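Local coordinates for protein transcription factor IWS1 (Saccharomyces cerevisiae, PDB 3NFQ) that takes part in regulating RNA polymerase II transcription, interacting with SPT6 and SPT5, here as its conserved central domain, at residues A[86-89]-A[90-94]; A[28-31]-A[32-35]; A[124-127]-A[128-132]; A[101-104]-A[105-108]; A[19-22]-A[23-27]. One frame throughout, in Å; residues are numbered along the deposited sequence.

All five contacts are local, within single turns or helices of an all-helical domain; contact 1 lies at the surface and contacts 2 to 5 are partly buried. Contacts 2 and 5 adjoin on the long helix 10-42, where contact 5 faces helices 51-63 and 77-85 and contact 2 carries a buried aspartate. Contact 4, nearest the chain's centre, is mostly apolar and lies on helix 96-107; contact 3, at the end of helix 121-130, meets it where Tyr128 packs on Phe103. Contact 1 is a proline-rich loop held by backbone and serine-aspartate bonds. It nevertheless links two others: Leu88 touches Ile33 of contact 2, while Pro87 and Leu93 pack on Phe127 of contact 3.

Contact 1: A[86-89]-A[90-94]; sequences EPLP and DGSLP
Leu88 to Gly91 form a type I beta turn closed by Gly91 N to Leu88 O at 2.8 Å, and the chain then doubles back so that Leu88 N meets Ser92 O at 3.0 Å. Gly91 takes a positive phi of 96°, where a side chain would jam against the preceding carbonyl oxygen. Asp90 turns OD1 toward Ser92: with chi1 at 76° its CG sits between its own backbone N and carbonyl carbon, and OD1 makes an Asx turn with Ser92 N. The same oxygen receives Ser92 OG at 2.8 Å on its syn lone pair, while the backbone N-H comes in from above the carboxylate plane. Ser92 OG also lies against Leu88 CD1, 3.5 Å away. On the loop's other flank Pro87 CB packs on Leu93 CD2 at 3.9 Å, and both side chains reach Phe127 of helix 121-130. A water lies within hydrogen-bonding distance of both Glu86 O and Ser92 O, though it has more acceptors nearby than protons to give. Two donors from one serine thus grip a single aspartate oxygen, which probably fixes the rotation of that carboxylate and stiffens this exposed link between helices 77-85 and 96-107.

Contact 2: A[28-31]-A[32-35]; sequences AAQL and DIDT
Gln30 and Asp34, one helical turn apart, are joined by a hydrogen bond from Gln30 NE2 to Asp34 OD1 of 3.0 Å. The hydrogen bond is bent (140° at the hydrogen) and reaches the carboxylate from above its plane, although OD1 itself lies in the amide plane of Gln30; the two flat groups are turned 55° apart. Gln30 reaches forward because CG stands opposite the backbone N (chi1 -168°) and the chain then bends at chi2. The backbone below is regular alpha helix, with Asp32 N on Ala28 O at 3.0 Å and Thr35 N on Leu31 O at 2.9 Å. Water 2 donates to Asp32 OD1 at 2.8 Å and lies 2.7 Å from Thr35 OG1, tying these two side chains together. Asp32 is buried, and its oxygens are taken up outside the helix: OD1 accepts from Gln51 N and OD2 forms a salt bridge with Lys52. Putting an asparagine at Asp32 would probably leave Lys52 without its countercharge. Ile33 rests its CG1 3.3 Å from Ala29 O. Ala28 and Leu31 touch Gln51 at the start of helix 51-63, Ala29 packs on Ile83 and Trp84 of helix 77-85, and Ile33 meets Leu88 in the loop that follows.

Contact 3: A[124-127]-A[128-132]; sequences VVIF and YTKSK
Ser131 CB sits over one face of the Phe127 ring, 3.9 Å from its centroid and 28° off the normal, a CH-pi contact made one turn further along the chain. The Tyr128 ring is met differently: Val124 O lies at its edge, in plane, 3.2 Å from CD1, and Val124 CG1 runs alongside at 4.0 Å from CE1. The two rings do not stack on each other; Phe127 CD2 merely passes Tyr128 CD1 at 4.1 Å. Phe127 has CG trans to its backbone N (chi1 170°), which carries the ring forward along the helix to Ser131. An alanine at Phe127 is likely to leave Ser131 CB without its ring and open a gap beside Pro87 and Leu93, which pack there. Thr129 OG1 donates to Ile126 O at 2.6 Å, in the carbonyl plane and on a lone pair. Ile126 CG2 runs side by side with the Lys130 chain, 3.8 Å from CE. Phe127 O accepts two backbone bonds, from Ser131 N nearly in line with the carbonyl and from Lys130 N well above its plane, as the helix gives way to loop. Ser131 OG bonds onward to Arg133 N. Tyr128 OH donates to Leu85 O, and its ring packs edge-to-face with Phe103. Such interlocking of short helices belongs to the helical bundle of the TFIIS N-terminal family, here joining helix 121-130 to helices 77-85, 96-107 and 136-149.

Contact 4: A[101-104]-A[105-108]; sequences SLFA and ALND
Phe103 and Leu106 meet through CD2 and CD1 at 4.3 Å, three residues apart on helix 96-107, which runs through the TFIIS N-terminal-like helical bundle. The phenylalanine has an unusual chi1 of -91°, turned off the common staggered value, and its ring goes on to pack against Val125 of helix 121-130 and Leu141 of helix 136-149. Leu106 sets CG opposite its carbonyl carbon (chi1 -70°), a conformation that lays the branch back along the helix: CG comes within 3.3 Å of Leu102 O, the same oxygen that accepts Leu106 N at 2.9 Å. Leu102 extends towards Val59, Trp84 and Leu85, while Leu106 reaches Leu78 and Leu121, so this buried side of the helix is lined by leucine and phenylalanine. Ala105 brings only its CB methyl, which lies 3.6 Å from Ser101 O and packs on Leu63 of helix 51-63. Ser101 turns its hydroxyl back to Glu97 O, and the side chain also touches Leu56 and Val60. Towards the C-terminal end the pattern weakens. Asn107 N is shared between Phe103 O and Ala104 O in two weak bonds, and its side chain, with CG trans to the backbone N, lies against Leu141, Lys144 and Leu145. The carboxylate of Asp108 curls back, but only as an approach between two acceptors, with OD2 3.5 Å from Ala104 O.

Contact 5: A[19-22]-A[23-27]; sequences LRLK and DEMNI
Leu21 and Met25 form an i to i+4 contact within the long helix 10-42, on the side that lies over helices 51-63 and 77-85. Leu21 CD1 approaches Met25 CG at 4.3 Å, a loose apolar touch, while Met25 CG also sits 3.2 Å from Leu21 O. Met25, a selenomethionine in this crystal, bends at chi3 (77°), and its side chain packs on Leu55 and Val59 of helix 51-63 and on Ser80. Leu21 lies against Val62 and Leu77. Beneath them runs plain alpha-helical bonding: Met25 N to Leu21 O at 2.8 Å, and Asn26 N to Lys22 O at 3.0 Å. This is an amphipathic helix laid across a helical bundle, its apolar side inward and Arg20, Asp23 and Glu24 outward. Lys22 leaves the helix fully extended, CG trans to the backbone N (chi1 -179°), and its NZ bonds to Asn75 O instead of to Asp23, whose OD1 is 6.6 Å from that nitrogen. Lys22 O also accepts from Ser80 OG, and Asn26 folds back so that CG lies 3.4 Å from the same carbonyl oxygen. On the outer side Arg20 pairs with Glu16, and the carboxylate of Glu24 leads away from the 19-22 segment, though its CG passes 3.0 Å from Arg20 O.

Contact 1: A[86-89]-A[90-94]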
loop_
_atom_site.group_PDB
_atom_site.type_symbol
_atom_site.label_atom_id
_atom_site.label_comp_id
_atom_site.label_asym_id
_atom_site.label_seq_id
_atom_site.Cartn_x
_atom_site.Cartn_y
_atom_site.Cartn_z
ATOM N N GLU A 86 -4.782 -4.513 0.045
ATOM C CA GLU A 86 -5.856 -5.291 0.666
ATOM C C GLU A 86 -6.525 -6.254 -0.289
ATOM O O GLU A 86 -6.668 -5.981 -1.501
ATOM C CB GLU A 86 -6.895 -4.356 1.343
ATOM C CG GLU A 86 -7.921 -3.785 0.454
ATOM C CD GLU A 86 -8.708 -2.613 1.096
ATOM O OE1 GLU A 86 -8.678 -2.471 2.321
ATOM O OE2 GLU A 86 -9.362 -1.843 0.356
ATOM N N PRO A 87 -6.956 -7.408 0.246
ATOM C CA PRO A 87 -7.608 -8.391 -0.584
ATOM C C PRO A 87 -8.977 -7.924 -0.976
ATOM O O PRO A 87 -9.637 -7.183 -0.226
ATOM C CB PRO A 87 -7.725 -9.642 0.322
ATOM C CG PRO A 87 -7.564 -9.145 1.670
ATOM C CD PRO A 87 -6.733 -7.885 1.625
ATOM N N LEU A 88 -9.432 -8.415 -2.116
ATOM C CA LEU A 88 -10.795 -8.144 -2.535
ATOM C C LEU A 88 -11.633 -9.149 -1.756
ATOM O O LEU A 88 -11.090 -10.059 -1.137
ATOM C CB LEU A 88 -10.966 -8.424 -4.023
ATOM C CG LEU A 88 -10.077 -7.567 -4.976
ATOM C CD1 LEU A 88 -10.467 -7.944 -6.381
ATOM C CD2 LEU A 88 -10.367 -6.154 -4.767
ATOM N N PRO A 89 -12.951 -8.988 -1.800
ATOM C CA PRO A 89 -13.847 -9.892 -1.063
ATOM C C PRO A 89 -13.716 -11.392 -1.372
ATOM O O PRO A 89 -13.865 -12.225 -0.450
ATOM C CB PRO A 89 -15.223 -9.345 -1.430
ATOM C CG PRO A 89 -14.983 -7.838 -1.619
ATOM C CD PRO A 89 -13.680 -7.866 -2.425
ATOM N N ASP A 90 -13.388 -11.757 -2.613
ATOM C CA ASP A 90 -13.065 -13.162 -2.962
ATOM C C ASP A 90 -11.703 -13.644 -2.511
ATOM O O ASP A 90 -11.338 -14.814 -2.716
ATOM C CB ASP A 90 -13.264 -13.416 -4.455
ATOM C CG ASP A 90 -12.146 -12.826 -5.313
ATOM O OD1 ASP A 90 -11.275 -12.071 -4.792
ATOM O OD2 ASP A 90 -12.141 -13.131 -6.524
ATOM N N GLY A 91 -10.941 -12.749 -1.873
ATOM C CA GLY A 91 -9.688 -13.127 -1.269
ATOM C C GLY A 91 -8.493 -12.869 -2.152
ATOM O O GLY A 91 -7.360 -13.075 -1.716
ATOM N N SER A 92 -8.738 -12.380 -3.370
ATOM C CA SER A 92 -7.644 -12.208 -4.335
ATOM C C SER A 92 -6.804 -10.952 -4.040
ATOM O O SER A 92 -7.276 -9.975 -3.438
ATOM C CB SER A 92 -8.180 -12.213 -5.746
ATOM O OG SER A 92 -8.905 -11.036 -5.949
ATOM N N LEU A 93 -5.551 -10.989 -4.491
ATOM C CA LEU A 93 -4.575 -10.026 -4.097
ATOM C C LEU A 93 -4.069 -9.235 -5.314
ATOM O O LEU A 93 -4.266 -9.676 -6.455
ATOM C CB LEU A 93 -3.431 -10.786 -3.432
ATOM C CG LEU A 93 -3.870 -11.382 -2.092
ATOM C CD1 LEU A 93 -2.809 -12.308 -1.659
ATOM C CD2 LEU A 93 -4.140 -10.208 -1.090
ATOM N N PRO A 94 -3.441 -8.079 -5.081
ATOM C CA PRO A 94 -2.816 -7.433 -6.271
ATOM C C PRO A 94 -1.682 -8.282 -6.786
ATOM O O PRO A 94 -1.322 -9.303 -6.209
ATOM C CB PRO A 94 -2.284 -6.113 -5.719
ATOM C CG PRO A 94 -1.996 -6.436 -4.176
ATOM C CD PRO A 94 -3.178 -7.338 -3.828
HETATM O O HOH W 1 -6.423 -7.136 -4.049
#

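Contact 2: A[28-31]-A[32-35]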
loop_
_atom_site.group_PDB
_atom_site.type_symbol
_atom_site.label_atom_id
_atom_site.label_comp_id
_atom_site.label_asym_id
_atom_site.label_seq_id
_atom_site.Cartn_x
_atom_site.Cartn_y
_atom_site.Cartn_z
ATOM N N ALA A 28 -6.422 5.655 -8.752
ATOM C CA ALA A 28 -5.940 4.489 -9.522
ATOM C C ALA A 28 -6.530 3.175 -9.060
ATOM O O ALA A 28 -6.890 2.298 -9.869
ATOM C CB ALA A 28 -4.421 4.428 -9.479
ATOM N N ALA A 29 -6.671 3.011 -7.741
ATOM C CA ALA A 29 -7.205 1.777 -7.234
ATOM C C ALA A 29 -8.690 1.559 -7.620
ATOM O O ALA A 29 -9.115 0.417 -7.953
ATOM C CB ALA A 29 -7.031 1.742 -5.745
ATOM N N GLN A 30 -9.468 2.642 -7.527
ATOM C CA GLN A 30 -10.885 2.629 -7.945
ATOM C C GLN A 30 -11.010 2.383 -9.441
ATOM O O GLN A 30 -11.775 1.559 -9.878
ATOM C CB GLN A 30 -11.579 3.953 -7.549
ATOM C CG GLN A 30 -13.136 3.851 -7.708
ATOM C CD GLN A 30 -13.723 2.588 -7.011
ATOM O OE1 GLN A 30 -13.463 2.336 -5.832
ATOM N NE2 GLN A 30 -14.488 1.775 -7.769
ATOM N N LEU A 31 -10.223 3.072 -10.240
ATOM C CA LEU A 31 -10.262 2.757 -11.689
ATOM C C LEU A 31 -9.969 1.292 -12.002
ATOM O O LEU A 31 -10.665 0.665 -12.820
ATOM C CB LEU A 31 -9.352 3.675 -12.500
ATOM C CG LEU A 31 -9.734 5.137 -12.516
ATOM C CD1 LEU A 31 -8.594 5.941 -13.067
ATOM C CD2 LEU A 31 -11.008 5.404 -13.306
ATOM N N ASP A 32 -8.930 0.738 -11.378
ATOM C CA ASP A 32 -8.582 -0.667 -11.576
ATOM C C ASP A 32 -9.702 -1.617 -11.094
ATOM O O ASP A 32 -9.999 -2.609 -11.741
ATOM C CB ASP A 32 -7.247 -0.980 -10.861
ATOM C CG ASP A 32 -6.037 -0.485 -11.658
ATOM O OD1 ASP A 32 -6.285 0.061 -12.758
ATOM O OD2 ASP A 32 -4.868 -0.636 -11.199
ATOM N N ILE A 33 -10.331 -1.319 -9.973
ATOM C CA ILE A 33 -11.456 -2.137 -9.573
ATOM C C ILE A 33 -12.586 -2.104 -10.661
ATOM O O ILE A 33 -13.209 -3.146 -10.985
ATOM C CB ILE A 33 -11.989 -1.707 -8.166
ATOM C CG1 ILE A 33 -11.029 -2.129 -7.044
ATOM C CG2 ILE A 33 -13.365 -2.355 -7.868
ATOM C CD1 ILE A 33 -10.809 -3.616 -6.990
ATOM N N ASP A 34 -12.858 -0.917 -11.220
ATOM C CA ASP A 34 -13.880 -0.808 -12.261
ATOM C C ASP A 34 -13.496 -1.685 -13.423
ATOM O O ASP A 34 -14.337 -2.420 -13.956
ATOM C CB ASP A 34 -14.075 0.638 -12.726
ATOM C CG ASP A 34 -14.665 1.552 -11.651
ATOM O OD1 ASP A 34 -15.184 1.077 -10.605
ATOM O OD2 ASP A 34 -14.594 2.790 -11.861
ATOM N N THR A 35 -12.226 -1.620 -13.838
ATOM C CA THR A 35 -11.766 -2.431 -14.959
ATOM C C THR A 35 -11.867 -3.941 -14.723
ATOM O O THR A 35 -12.303 -4.726 -15.628
ATOM C CB THR A 35 -10.330 -2.103 -15.322
ATOM O OG1 THR A 35 -10.243 -0.762 -15.779
ATOM C CG2 THR A 35 -9.781 -3.029 -16.374
HETATM O O HOH W 2 -8.030 0.457 -14.942
#

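Contact 3: A[124-127]-A[128-132]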
loop_
_atom_site.group_PDB
_atom_site.type_symbol
_atom_site.label_atom_id
_atom_site.label_comp_id
_atom_site.label_asym_id
_atom_site.label_seq_id
_atom_site.Cartn_x
_atom_site.Cartn_y
_atom_site.Cartn_z
ATOM N N VAL A 124 -4.400 -5.634 7.439
ATOM C CA VAL A 124 -4.025 -6.120 6.084
ATOM C C VAL A 124 -2.659 -6.865 6.110
ATOM O O VAL A 124 -2.530 -7.965 5.566
ATOM C CB VAL A 124 -4.069 -4.975 5.054
ATOM C CG1 VAL A 124 -3.544 -5.508 3.704
ATOM C CG2 VAL A 124 -5.581 -4.500 4.823
ATOM N N VAL A 125 -1.682 -6.315 6.820
ATOM C CA VAL A 125 -0.368 -6.977 6.931
ATOM C C VAL A 125 -0.527 -8.308 7.692
ATOM O O VAL A 125 0.068 -9.344 7.319
ATOM C CB VAL A 125 0.718 -6.025 7.548
ATOM C CG1 VAL A 125 2.068 -6.766 7.798
ATOM C CG2 VAL A 125 0.943 -4.858 6.612
ATOM N N ILE A 126 -1.374 -8.324 8.719
ATOM C CA ILE A 126 -1.662 -9.591 9.393
ATOM C C ILE A 126 -2.243 -10.621 8.399
ATOM O O ILE A 126 -1.835 -11.785 8.379
ATOM C CB ILE A 126 -2.593 -9.379 10.630
ATOM C CG1 ILE A 126 -1.811 -8.649 11.737
ATOM C CG2 ILE A 126 -3.141 -10.755 11.147
ATOM C CD1 ILE A 126 -2.624 -8.067 12.870
ATOM N N PHE A 127 -3.194 -10.199 7.560
ATOM C CA PHE A 127 -3.776 -11.067 6.565
ATOM C C PHE A 127 -2.675 -11.678 5.649
ATOM O O PHE A 127 -2.706 -12.865 5.278
ATOM C CB PHE A 127 -4.796 -10.260 5.707
ATOM C CG PHE A 127 -5.279 -11.005 4.488
ATOM C CD1 PHE A 127 -6.400 -11.839 4.524
ATOM C CD2 PHE A 127 -4.593 -10.906 3.293
ATOM C CE1 PHE A 127 -6.819 -12.566 3.377
ATOM C CE2 PHE A 127 -5.027 -11.612 2.168
ATOM C CZ PHE A 127 -6.105 -12.420 2.193
ATOM N N TYR A 128 -1.673 -10.876 5.323
ATOM C CA TYR A 128 -0.566 -11.388 4.463
ATOM C C TYR A 128 0.233 -12.523 5.179
ATOM O O TYR A 128 0.774 -13.426 4.523
ATOM C CB TYR A 128 0.359 -10.248 4.082
ATOM C CG TYR A 128 -0.085 -9.628 2.760
ATOM C CD1 TYR A 128 -1.173 -8.761 2.731
ATOM C CD2 TYR A 128 0.572 -9.911 1.548
ATOM C CE1 TYR A 128 -1.616 -8.168 1.509
ATOM C CE2 TYR A 128 0.142 -9.304 0.318
ATOM C CZ TYR A 128 -0.971 -8.430 0.328
ATOM O OH TYR A 128 -1.476 -7.823 -0.809
ATOM N N THR A 129 0.271 -12.472 6.517
ATOM C CA THR A 129 1.000 -13.516 7.295
ATOM C C THR A 129 0.316 -14.876 7.266
ATOM O O THR A 129 0.989 -15.925 7.463
ATOM C CB THR A 129 1.255 -13.121 8.749
ATOM O OG1 THR A 129 0.019 -13.182 9.500
ATOM C CG2 THR A 129 1.878 -11.746 8.857
ATOM N N LYS A 130 -0.987 -14.853 6.974
ATOM C CA LYS A 130 -1.898 -16.029 7.005
ATOM C C LYS A 130 -2.418 -16.563 5.666
ATOM O O LYS A 130 -2.646 -17.779 5.529
ATOM C CB LYS A 130 -3.146 -15.681 7.828
ATOM C CG LYS A 130 -2.930 -15.509 9.334
ATOM C CD LYS A 130 -4.262 -14.975 9.853
ATOM C CE LYS A 130 -4.232 -14.422 11.279
ATOM N NZ LYS A 130 -5.573 -13.763 11.550
ATOM N N SER A 131 -2.632 -15.692 4.669
ATOM C CA SER A 131 -3.292 -16.109 3.439
ATOM C C SER A 131 -2.462 -17.127 2.706
ATOM O O SER A 131 -1.248 -16.933 2.498
ATOM C CB SER A 131 -3.595 -14.913 2.523
ATOM O OG SER A 131 -3.683 -15.306 1.148
ATOM N N LYS A 132 -3.121 -18.197 2.269
ATOM C CA LYS A 132 -2.468 -19.208 1.433
ATOM C C LYS A 132 -2.041 -18.699 0.078
ATOM O O LYS A 132 -1.292 -19.373 -0.620
ATOM C CB LYS A 132 -3.403 -20.393 1.188
ATOM C CG LYS A 132 -3.961 -21.039 2.455
ATOM C CD LYS A 132 -2.859 -21.462 3.420
ATOM C CE LYS A 132 -3.488 -21.810 4.776
ATOM N NZ LYS A 132 -2.511 -22.417 5.733
#

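Contact 4: A[101-104]-A[105-108]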
loop_
_atom_site.group_PDB
_atom_site.type_symbol
_atom_site.label_atom_id
_atom_site.label_comp_id
_atom_site.label_asym_id
_atom_site.label_seq_id
_atom_site.Cartn_x
_atom_site.Cartn_y
_atom_site.Cartn_z
ATOM N N SER A 101 6.917 -4.613 -4.276
ATOM C CA SER A 101 7.373 -3.221 -4.272
ATOM C C SER A 101 6.900 -2.472 -3.060
ATOM O O SER A 101 7.649 -1.696 -2.452
ATOM C CB SER A 101 6.886 -2.459 -5.499
ATOM O OG SER A 101 7.477 -3.053 -6.648
ATOM N N LEU A 102 5.624 -2.633 -2.728
ATOM C CA LEU A 102 5.132 -1.936 -1.522
ATOM C C LEU A 102 5.733 -2.434 -0.219
ATOM O O LEU A 102 6.081 -1.634 0.681
ATOM C CB LEU A 102 3.601 -1.959 -1.469
ATOM C CG LEU A 102 2.883 -1.182 -2.582
ATOM C CD1 LEU A 102 1.345 -1.307 -2.381
ATOM C CD2 LEU A 102 3.270 0.252 -2.569
ATOM N N PHE A 103 5.883 -3.746 -0.084
ATOM C CA PHE A 103 6.455 -4.269 1.140
ATOM C C PHE A 103 7.942 -3.874 1.246
ATOM O O PHE A 103 8.436 -3.578 2.306
ATOM C CB PHE A 103 6.242 -5.801 1.238
ATOM C CG PHE A 103 4.962 -6.190 1.961
ATOM C CD1 PHE A 103 3.896 -6.752 1.261
ATOM C CD2 PHE A 103 4.862 -6.032 3.334
ATOM C CE1 PHE A 103 2.702 -7.141 1.954
ATOM C CE2 PHE A 103 3.675 -6.418 4.009
ATOM C CZ PHE A 103 2.626 -6.956 3.318
ATOM N N ALA A 104 8.659 -3.799 0.138
ATOM C CA ALA A 104 10.041 -3.368 0.247
ATOM C C ALA A 104 10.136 -1.910 0.684
ATOM O O ALA A 104 11.001 -1.525 1.494
ATOM C CB ALA A 104 10.799 -3.589 -1.128
ATOM N N ALA A 105 9.244 -1.072 0.158
ATOM C CA ALA A 105 9.180 0.318 0.579
ATOM C C ALA A 105 8.761 0.470 2.028
ATOM O O ALA A 105 9.313 1.314 2.714
ATOM C CB ALA A 105 8.235 1.119 -0.367
ATOM N N LEU A 106 7.833 -0.345 2.532
ATOM C CA LEU A 106 7.393 -0.262 3.927
ATOM C C LEU A 106 8.497 -0.736 4.895
ATOM O O LEU A 106 8.520 -0.345 6.071
ATOM C CB LEU A 106 6.191 -1.141 4.189
ATOM C CG LEU A 106 4.831 -0.733 3.571
ATOM C CD1 LEU A 106 3.891 -1.892 3.584
ATOM C CD2 LEU A 106 4.264 0.478 4.358
ATOM N N ASN A 107 9.419 -1.548 4.384
ATOM C CA ASN A 107 10.468 -2.122 5.223
ATOM C C ASN A 107 11.388 -1.044 5.786
ATOM O O ASN A 107 11.986 -1.214 6.849
ATOM C CB ASN A 107 11.250 -3.157 4.423
ATOM C CG ASN A 107 12.301 -3.821 5.252
ATOM O OD1 ASN A 107 13.475 -3.598 5.054
ATOM N ND2 ASN A 107 11.882 -4.508 6.270
ATOM N N ASP A 108 11.442 0.084 5.095
ATOM C CA ASP A 108 12.296 1.211 5.429
ATOM C C ASP A 108 11.608 2.379 6.196
ATOM O O ASP A 108 12.281 3.332 6.591
ATOM C CB ASP A 108 12.866 1.792 4.125
ATOM C CG ASP A 108 13.795 0.825 3.387
ATOM O OD1 ASP A 108 14.659 0.196 4.037
ATOM O OD2 ASP A 108 13.643 0.709 2.147
#

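Contact 5: A[19-22]-A[23-27]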
loop_
_atom_site.group_PDB
_atom_site.type_symbol
_atom_site.label_atom_id
_atom_site.label_comp_id
_atom_site.label_asym_id
_atom_site.label_seq_id
_atom_site.Cartn_x
_atom_site.Cartn_y
_atom_site.Cartn_z
ATOM N N LEU A 19 -0.554 14.514 0.042
ATOM C CA LEU A 19 -2.016 14.375 -0.044
ATOM C C LEU A 19 -2.556 14.177 -1.471
ATOM O O LEU A 19 -3.538 13.448 -1.666
ATOM C CB LEU A 19 -2.737 15.496 0.750
ATOM C CG LEU A 19 -2.521 15.463 2.260
ATOM C CD1 LEU A 19 -2.786 16.850 2.937
ATOM C CD2 LEU A 19 -3.265 14.324 3.002
ATOM N N ARG A 20 -1.901 14.791 -2.456
ATOM C CA ARG A 20 -2.162 14.570 -3.861
ATOM C C ARG A 20 -1.768 13.166 -4.341
ATOM O O ARG A 20 -2.425 12.600 -5.192
ATOM C CB ARG A 20 -1.386 15.563 -4.717
ATOM C CG ARG A 20 -2.042 16.911 -4.840
ATOM C CD ARG A 20 -1.383 17.721 -5.959
ATOM N NE ARG A 20 -1.493 19.158 -5.690
ATOM C CZ ARG A 20 -2.272 20.007 -6.365
ATOM N NH1 ARG A 20 -3.028 19.586 -7.383
ATOM N NH2 ARG A 20 -2.300 21.290 -6.016
ATOM N N LEU A 21 -0.680 12.623 -3.807
ATOM C CA LEU A 21 -0.327 11.245 -4.123
ATOM C C LEU A 21 -1.362 10.305 -3.507
ATOM O O LEU A 21 -1.817 9.359 -4.123
ATOM C CB LEU A 21 1.073 10.947 -3.591
ATOM C CG LEU A 21 1.568 9.530 -3.835
ATOM C CD1 LEU A 21 1.720 9.272 -5.332
ATOM C CD2 LEU A 21 2.883 9.324 -3.088
ATOM N N LYS A 22 -1.774 10.622 -2.304
ATOM C CA LYS A 22 -2.775 9.839 -1.624
ATOM C C LYS A 22 -4.026 9.743 -2.504
ATOM O O LYS A 22 -4.489 8.656 -2.837
ATOM C CB LYS A 22 -3.021 10.486 -0.286
ATOM C CG LYS A 22 -4.006 9.800 0.548
ATOM C CD LYS A 22 -3.960 10.412 1.956
ATOM C CE LYS A 22 -5.049 9.814 2.826
ATOM N NZ LYS A 22 -5.215 10.727 3.987
ATOM N N ASP A 23 -4.512 10.887 -2.968
ATOM C CA ASP A 23 -5.643 10.920 -3.914
ATOM C C ASP A 23 -5.375 10.201 -5.203
ATOM O O ASP A 23 -6.228 9.490 -5.696
ATOM C CB ASP A 23 -6.032 12.377 -4.292
ATOM C CG ASP A 23 -6.539 13.219 -3.094
ATOM O OD1 ASP A 23 -7.047 12.659 -2.095
ATOM O OD2 ASP A 23 -6.457 14.492 -3.202
ATOM N N GLU A 24 -4.210 10.413 -5.817
ATOM C CA GLU A 24 -3.929 9.697 -7.031
ATOM C C GLU A 24 -3.932 8.185 -6.833
ATOM O O GLU A 24 -4.308 7.448 -7.748
ATOM C CB GLU A 24 -2.548 10.044 -7.571
ATOM C CG GLU A 24 -2.389 11.513 -8.033
ATOM C CD GLU A 24 -3.023 11.761 -9.405
ATOM O OE1 GLU A 24 -3.057 10.803 -10.215
ATOM O OE2 GLU A 24 -3.484 12.907 -9.671
HETATM N N MSE A 25 -3.401 7.728 -5.693
HETATM C CA MSE A 25 -3.378 6.275 -5.445
HETATM C C MSE A 25 -4.777 5.753 -5.325
HETATM O O MSE A 25 -5.098 4.656 -5.823
HETATM C CB MSE A 25 -2.552 5.984 -4.169
HETATM C CG MSE A 25 -1.113 6.208 -4.418
HETATM SE SE MSE A 25 -0.129 5.685 -2.725
HETATM C CE MSE A 25 -0.242 3.720 -3.010
ATOM N N ASN A 26 -5.636 6.502 -4.622
ATOM C CA ASN A 26 -7.016 6.029 -4.465
ATOM C C ASN A 26 -7.764 6.019 -5.793
ATOM O O ASN A 26 -8.549 5.118 -6.047
ATOM C CB ASN A 26 -7.832 6.897 -3.463
ATOM C CG ASN A 26 -7.266 6.879 -2.080
ATOM O OD1 ASN A 26 -7.555 7.786 -1.249
ATOM N ND2 ASN A 26 -6.441 5.872 -1.794
ATOM N N ILE A 27 -7.532 7.037 -6.618
ATOM C CA ILE A 27 -8.196 7.098 -7.939
ATOM C C ILE A 27 -7.714 5.926 -8.774
ATOM O O ILE A 27 -8.476 5.236 -9.421
ATOM C CB ILE A 27 -7.865 8.420 -8.668
ATOM C CG1 ILE A 27 -8.633 9.570 -8.014
ATOM C CG2 ILE A 27 -8.201 8.283 -10.183
ATOM C CD1 ILE A 27 -8.021 10.984 -8.266
#